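Local coordinates for proton-dependent oligopeptide transporter family protein (Xanthomonas campestris, PDB 6EI3) that probably couples the inward flow of protons to the uptake of small peptides across the bacterial membrane, and is captured here in an auto-inhibited state, at residues A[21-35]-A[43-55]. Sequence-based numbering, arbitrary orientation.
With 78M ((2S)-2,3-dihydroxypropyl(7Z)-pentadec-7-enoate), chain G.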
loop_
_atom_site.group_PDB
_atom_site.type_symbol
_atom_site.label_atom_id
_atom_site.label_comp_id
_atom_site.label_asym_id
_atom_site.label_seq_id
_atom_site.Cartn_x
_atom_site.Cartn_y
_atom_site.Cartn_z
ATOM N N MET A 21 2.062 -12.240 -9.972
ATOM C CA MET A 21 1.714 -13.194 -8.914
ATOM C C MET A 21 0.559 -12.686 -8.013
ATOM O O MET A 21 -0.353 -13.448 -7.705
ATOM C CB MET A 21 2.952 -13.671 -8.103
ATOM C CG MET A 21 3.428 -12.766 -6.966
ATOM S SD MET A 21 2.491 -12.795 -5.394
ATOM C CE MET A 21 2.076 -14.454 -5.278
ATOM N N ARG A 22 0.577 -11.405 -7.627
ATOM C CA ARG A 22 -0.424 -10.837 -6.713
ATOM C C ARG A 22 -1.871 -10.888 -7.254
ATOM O O ARG A 22 -2.793 -11.248 -6.507
ATOM C CB ARG A 22 -0.015 -9.414 -6.334
ATOM C CG ARG A 22 -0.584 -8.905 -5.003
ATOM C CD ARG A 22 -1.960 -8.274 -5.090
ATOM N NE ARG A 22 -2.146 -7.332 -6.203
ATOM C CZ ARG A 22 -1.939 -6.019 -6.133
ATOM N NH1 ARG A 22 -1.473 -5.469 -5.017
ATOM N NH2 ARG A 22 -2.184 -5.248 -7.179
ATOM N N ASN A 23 -2.045 -10.563 -8.551
ATOM C CA ASN A 23 -3.330 -10.459 -9.248
ATOM C C ASN A 23 -3.958 -11.817 -9.614
ATOM O O ASN A 23 -5.126 -11.837 -9.986
ATOM C CB ASN A 23 -3.214 -9.509 -10.487
ATOM C CG ASN A 23 -2.890 -8.077 -10.086
ATOM O OD1 ASN A 23 -2.667 -7.769 -8.913
ATOM N ND2 ASN A 23 -2.810 -7.171 -11.038
ATOM N N ILE A 24 -3.241 -12.949 -9.429
ATOM C CA ILE A 24 -3.846 -14.279 -9.630
ATOM C C ILE A 24 -3.964 -15.032 -8.309
ATOM O O ILE A 24 -4.530 -16.121 -8.283
ATOM C CB ILE A 24 -3.148 -15.175 -10.695
ATOM C CG1 ILE A 24 -1.652 -15.387 -10.387
ATOM C CG2 ILE A 24 -3.374 -14.652 -12.077
ATOM C CD1 ILE A 24 -1.112 -16.776 -10.708
ATOM N N LEU A 25 -3.399 -14.492 -7.225
ATOM C CA LEU A 25 -3.344 -15.206 -5.948
ATOM C C LEU A 25 -4.714 -15.700 -5.427
ATOM O O LEU A 25 -4.839 -16.877 -5.094
ATOM C CB LEU A 25 -2.598 -14.380 -4.864
ATOM C CG LEU A 25 -2.355 -15.094 -3.493
ATOM C CD1 LEU A 25 -1.595 -16.434 -3.685
ATOM C CD2 LEU A 25 -1.529 -14.198 -2.548
ATOM N N VAL A 26 -5.718 -14.814 -5.341
ATOM C CA VAL A 26 -7.052 -15.176 -4.851
ATOM C C VAL A 26 -7.762 -16.182 -5.797
ATOM O O VAL A 26 -8.315 -17.173 -5.317
ATOM C CB VAL A 26 -7.889 -13.914 -4.537
ATOM C CG1 VAL A 26 -9.344 -14.265 -4.249
ATOM C CG2 VAL A 26 -7.308 -13.203 -3.324
ATOM N N GLN A 27 -7.722 -15.944 -7.132
ATOM C CA GLN A 27 -8.349 -16.858 -8.084
ATOM C C GLN A 27 -7.680 -18.232 -8.016
ATOM O O GLN A 27 -8.368 -19.247 -8.085
ATOM C CB GLN A 27 -8.318 -16.290 -9.511
ATOM C CG GLN A 27 -9.119 -17.162 -10.507
ATOM C CD GLN A 27 -9.926 -16.383 -11.515
ATOM O OE1 GLN A 27 -9.661 -15.213 -11.804
ATOM N NE2 GLN A 27 -10.932 -17.030 -12.090
ATOM N N PHE A 28 -6.346 -18.277 -7.840
ATOM C CA PHE A 28 -5.681 -19.564 -7.668
ATOM C C PHE A 28 -6.147 -20.183 -6.327
ATOM O O PHE A 28 -6.493 -21.362 -6.287
ATOM C CB PHE A 28 -4.127 -19.414 -7.646
ATOM C CG PHE A 28 -3.455 -20.606 -6.988
ATOM C CD1 PHE A 28 -3.461 -21.856 -7.602
ATOM C CD2 PHE A 28 -2.872 -20.489 -5.729
ATOM C CE1 PHE A 28 -2.898 -22.970 -6.964
ATOM C CE2 PHE A 28 -2.305 -21.600 -5.097
ATOM C CZ PHE A 28 -2.304 -22.826 -5.724
ATOM N N LEU A 29 -6.104 -19.399 -5.221
ATOM C CA LEU A 29 -6.428 -19.954 -3.893
ATOM C C LEU A 29 -7.828 -20.543 -3.745
ATOM O O LEU A 29 -7.978 -21.597 -3.140
ATOM C CB LEU A 29 -6.186 -18.920 -2.773
ATOM C CG LEU A 29 -4.706 -18.632 -2.406
ATOM C CD1 LEU A 29 -4.614 -17.422 -1.502
ATOM C CD2 LEU A 29 -4.029 -19.856 -1.753
ATOM N N ILE A 30 -8.846 -19.867 -4.277
ATOM C CA ILE A 30 -10.253 -20.238 -4.073
ATOM C C ILE A 30 -10.609 -21.641 -4.615
ATOM O O ILE A 30 -11.494 -22.260 -4.051
ATOM C CB ILE A 30 -11.205 -19.117 -4.571
ATOM C CG1 ILE A 30 -12.572 -19.166 -3.846
ATOM C CG2 ILE A 30 -11.350 -19.051 -6.100
ATOM C CD1 ILE A 30 -12.514 -18.805 -2.359
ATOM N N THR A 31 -9.886 -22.177 -5.615
ATOM C CA THR A 31 -10.156 -23.532 -6.133
ATOM C C THR A 31 -9.046 -24.509 -5.753
ATOM O O THR A 31 -9.021 -25.636 -6.241
ATOM C CB THR A 31 -10.409 -23.516 -7.655
ATOM O OG1 THR A 31 -9.292 -22.913 -8.314
ATOM C CG2 THR A 31 -11.717 -22.817 -8.027
ATOM N N SER A 32 -8.115 -24.072 -4.893
ATOM C CA SER A 32 -6.987 -24.907 -4.484
ATOM C C SER A 32 -7.319 -25.776 -3.265
ATOM O O SER A 32 -8.343 -25.578 -2.618
ATOM C CB SER A 32 -5.777 -24.026 -4.174
ATOM O OG SER A 32 -5.902 -23.427 -2.895
ATOM N N LEU A 33 -6.383 -26.670 -2.903
ATOM C CA LEU A 33 -6.436 -27.531 -1.715
ATOM C C LEU A 33 -5.669 -26.880 -0.549
ATOM O O LEU A 33 -5.524 -27.487 0.510
ATOM C CB LEU A 33 -5.852 -28.919 -2.047
ATOM C CG LEU A 33 -6.573 -29.722 -3.151
ATOM C CD1 LEU A 33 -5.969 -31.108 -3.300
ATOM C CD2 LEU A 33 -8.078 -29.833 -2.882
ATOM N N LEU A 34 -5.232 -25.615 -0.728
ATOM C CA LEU A 34 -4.457 -24.886 0.277
ATOM C C LEU A 34 -5.313 -24.183 1.335
ATOM O O LEU A 34 -4.762 -23.783 2.361
ATOM C CB LEU A 34 -3.461 -23.896 -0.378
ATOM C CG LEU A 34 -2.460 -24.497 -1.420
ATOM C CD1 LEU A 34 -1.448 -23.451 -1.882
ATOM C CD2 LEU A 34 -1.710 -25.705 -0.866
ATOM N N LEU A 35 -6.644 -24.054 1.109
ATOM C CA LEU A 35 -7.550 -23.421 2.081
ATOM C C LEU A 35 -8.091 -24.487 3.011
ATOM O O LEU A 35 -8.450 -25.570 2.557
ATOM C CB LEU A 35 -8.698 -22.632 1.400
ATOM C CG LEU A 35 -8.300 -21.513 0.410
ATOM C CD1 LEU A 35 -9.523 -20.805 -0.135
ATOM C CD2 LEU A 35 -7.387 -20.460 1.063
ATOM N N ARG A 43 -14.375 -19.754 2.903
ATOM C CA ARG A 43 -13.241 -19.879 1.988
ATOM C C ARG A 43 -12.937 -18.516 1.343
ATOM O O ARG A 43 -11.766 -18.199 1.142
ATOM C CB ARG A 43 -13.471 -20.968 0.936
ATOM C CG ARG A 43 -13.541 -22.375 1.529
ATOM C CD ARG A 43 -13.868 -23.430 0.483
ATOM N NE ARG A 43 -12.938 -23.405 -0.659
ATOM C CZ ARG A 43 -11.791 -24.074 -0.711
ATOM N NH1 ARG A 43 -11.417 -24.847 0.302
ATOM N NH2 ARG A 43 -11.019 -23.994 -1.789
ATOM N N ASP A 44 -13.982 -17.697 1.059
ATOM C CA ASP A 44 -13.788 -16.340 0.524
ATOM C C ASP A 44 -13.010 -15.514 1.544
ATOM O O ASP A 44 -12.084 -14.799 1.174
ATOM C CB ASP A 44 -15.136 -15.635 0.252
ATOM C CG ASP A 44 -15.897 -16.120 -0.957
ATOM O OD1 ASP A 44 -15.300 -16.832 -1.785
ATOM O OD2 ASP A 44 -17.101 -15.785 -1.073
ATOM N N ALA A 45 -13.417 -15.599 2.832
ATOM C CA ALA A 45 -12.757 -14.876 3.923
ATOM C C ALA A 45 -11.304 -15.342 4.076
ATOM O O ALA A 45 -10.408 -14.511 4.224
ATOM C CB ALA A 45 -13.519 -15.083 5.220
ATOM N N GLU A 46 -11.070 -16.670 4.022
ATOM C CA GLU A 46 -9.734 -17.242 4.123
ATOM C C GLU A 46 -8.826 -16.778 2.983
ATOM O O GLU A 46 -7.684 -16.413 3.252
ATOM C CB GLU A 46 -9.787 -18.761 4.209
ATOM C CG GLU A 46 -8.455 -19.394 4.590
ATOM C CD GLU A 46 -8.456 -20.907 4.630
ATOM O OE1 GLU A 46 -9.499 -21.520 4.310
ATOM O OE2 GLU A 46 -7.414 -21.484 5.006
ATOM N N ALA A 47 -9.330 -16.755 1.725
ATOM C CA ALA A 47 -8.526 -16.297 0.588
ATOM C C ALA A 47 -8.191 -14.821 0.745
ATOM O O ALA A 47 -7.043 -14.455 0.522
ATOM C CB ALA A 47 -9.241 -16.552 -0.737
ATOM N N LYS A 48 -9.156 -13.988 1.230
ATOM C CA LYS A 48 -8.925 -12.548 1.472
ATOM C C LYS A 48 -7.867 -12.382 2.580
ATOM O O LYS A 48 -6.996 -11.520 2.477
ATOM C CB LYS A 48 -10.207 -11.848 1.930
ATOM C CG LYS A 48 -11.252 -11.671 0.857
ATOM C CD LYS A 48 -12.479 -11.027 1.477
ATOM C CE LYS A 48 -13.677 -11.158 0.583
ATOM N NZ LYS A 48 -14.852 -10.467 1.181
ATOM N N HIS A 49 -7.957 -13.221 3.629
ATOM C CA HIS A 49 -7.052 -13.176 4.774
ATOM C C HIS A 49 -5.623 -13.334 4.328
ATOM O O HIS A 49 -4.796 -12.534 4.726
ATOM C CB HIS A 49 -7.418 -14.226 5.835
ATOM C CG HIS A 49 -6.921 -13.843 7.189
ATOM N ND1 HIS A 49 -7.647 -12.986 8.013
ATOM C CD2 HIS A 49 -5.734 -14.118 7.777
ATOM C CE1 HIS A 49 -6.898 -12.809 9.089
ATOM N NE2 HIS A 49 -5.731 -13.457 8.983
ATOM N N ILE A 50 -5.348 -14.319 3.448
ATOM C CA ILE A 50 -4.020 -14.567 2.899
ATOM C C ILE A 50 -3.505 -13.385 2.040
ATOM O O ILE A 50 -2.359 -12.957 2.206
ATOM C CB ILE A 50 -4.012 -15.921 2.123
ATOM C CG1 ILE A 50 -4.302 -17.100 3.075
ATOM C CG2 ILE A 50 -2.673 -16.129 1.380
ATOM C CD1 ILE A 50 -4.864 -18.373 2.404
ATOM N N LEU A 51 -4.322 -12.909 1.088
ATOM C CA LEU A 51 -3.949 -11.813 0.181
ATOM C C LEU A 51 -3.624 -10.535 0.970
ATOM O O LEU A 51 -2.590 -9.899 0.743
ATOM C CB LEU A 51 -5.121 -11.581 -0.813
ATOM C CG LEU A 51 -4.996 -10.544 -1.972
ATOM C CD1 LEU A 51 -5.229 -9.099 -1.492
ATOM C CD2 LEU A 51 -3.706 -10.689 -2.776
ATOM N N HIS A 52 -4.527 -10.152 1.877
ATOM C CA HIS A 52 -4.370 -8.931 2.645
ATOM C C HIS A 52 -3.255 -9.064 3.696
ATOM O O HIS A 52 -2.589 -8.065 3.962
ATOM C CB HIS A 52 -5.733 -8.478 3.209
ATOM C CG HIS A 52 -6.646 -8.053 2.101
ATOM N ND1 HIS A 52 -6.465 -6.842 1.441
ATOM C CD2 HIS A 52 -7.684 -8.706 1.529
ATOM C CE1 HIS A 52 -7.355 -6.824 0.464
ATOM N NE2 HIS A 52 -8.133 -7.903 0.499
ATOM N N SER A 53 -2.975 -10.292 4.209
ATOM C CA SER A 53 -1.823 -10.515 5.113
ATOM C C SER A 53 -0.519 -10.330 4.311
ATOM O O SER A 53 0.437 -9.731 4.806
ATOM C CB SER A 53 -1.855 -11.922 5.715
ATOM O OG SER A 53 -2.918 -11.990 6.642
ATOM N N PHE A 54 -0.491 -10.858 3.082
ATOM C CA PHE A 54 0.619 -10.707 2.130
ATOM C C PHE A 54 0.889 -9.195 1.842
ATOM O O PHE A 54 2.035 -8.757 1.912
ATOM C CB PHE A 54 0.293 -11.459 0.818
ATOM C CG PHE A 54 1.273 -11.214 -0.299
ATOM C CD1 PHE A 54 2.516 -11.845 -0.308
ATOM C CD2 PHE A 54 0.956 -10.359 -1.346
ATOM C CE1 PHE A 54 3.424 -11.619 -1.346
ATOM C CE2 PHE A 54 1.874 -10.112 -2.372
ATOM C CZ PHE A 54 3.099 -10.739 -2.365
ATOM N N MET A 55 -0.176 -8.417 1.512
ATOM C CA MET A 55 -0.097 -6.966 1.278
ATOM C C MET A 55 0.458 -6.241 2.524
ATOM O O MET A 55 1.271 -5.324 2.398
ATOM C CB MET A 55 -1.460 -6.403 0.862
ATOM C CG MET A 55 -1.881 -6.820 -0.568
ATOM S SD MET A 55 -0.607 -6.467 -1.826
ATOM C CE MET A 55 -0.697 -4.703 -1.860
HETATM O O21 78M G . -6.944 -18.254 9.004
HETATM C C20 78M G . -5.709 -18.959 8.996
HETATM C C18 78M G . -4.857 -18.529 7.824
HETATM O O19 78M G . -5.377 -19.073 6.608
HETATM C C17 78M G . -3.402 -18.918 7.975
HETATM O O2 78M G . -2.609 -17.739 7.679
HETATM C C1 78M G . -2.166 -17.561 6.427
HETATM O O1 78M G . -2.492 -18.243 5.495
HETATM C C2 78M G . -1.246 -16.382 6.339
HETATM C C3 78M G . -0.141 -16.524 5.303
HETATM C C4 78M G . 0.228 -15.184 4.701
HETATM C C5 78M G . 1.585 -15.134 4.032
HETATM C C6 78M G . 2.133 -13.718 3.879
HETATM C C7 78M G . 2.811 -13.216 5.114
HETATM C C8 78M G . 3.404 -12.046 5.263
HETATM C C9 78M G . 4.102 -11.562 6.495
HETATM C C10 78M G . 3.259 -10.616 7.339
HETATM C C11 78M G . 4.069 -9.780 8.318
HETATM C C12 78M G . 3.211 -8.835 9.128
HETATM C C13 78M G . 3.958 -7.760 9.890
HETATM C C15 78M G . 3.713 -5.770 11.429
HETATM C C14 78M G . 3.025 -6.735 10.500
HETATM O O HOH W 1 -8.969 -26.102 -0.041
HETATM O O HOH W 2 -4.932 -22.092 4.420
#
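The guanidinium of Arg43 has Leu35 over one face, with CD1 3.9 Å above the plane and offset toward the rim, while its edge carries the polar partners. Arg43 NH2 reaches Ile30 O at 2.9 Å, coming from above that carbonyl's plane, and Ser32 O almost straight (161°) and within the carbonyl plane; NH1 donates to a water that also bridges Ser32 O and Leu35 O. A bend at chi3 (55°) brings the group to the carbonyls of Ile30 and Ser32. At the far end, the edge of the Arg22 guanidinium grips Asn23 OD1 with NE and NH2, and NH1 makes a weak bond to Met55 SD. The Phe54 ring stands nearly perpendicular to that guanidinium: Arg22 CG lies at its edge, and Met21 SD approaches obliquely, 4.5 Å from the centroid, a Met-aromatic contact. Between these ends the short helix 25-30, which follows helix 4-22, packs against helix 40-60 in this major facilitator fold; the axes of 25-30 and 43-55 approach to 9.5 Å and run roughly antiparallel. The small Ala47 lets Val26 come close, and Val26 CG2 rests 3.7 Å from Leu51 CB. Leu35 CD2 meets Ile50 CD1 at 3.5 Å, and Leu29 CD1 packs on Ile50 CG2. After the helix, Ser32 OG accepts from Leu34 N in an ST turn. The extended Glu46 chain lays its carboxylate beside Leu35 CB; the backbone nitrogens of Gln36 and Glu37 bind it, and a second water links OE2 to Leu34 O. The other flank of Ile50 carries the bound monoacylglycerol, whose ester carbonyl oxygen O1 sits 3.2 Å from Ile50 CG1.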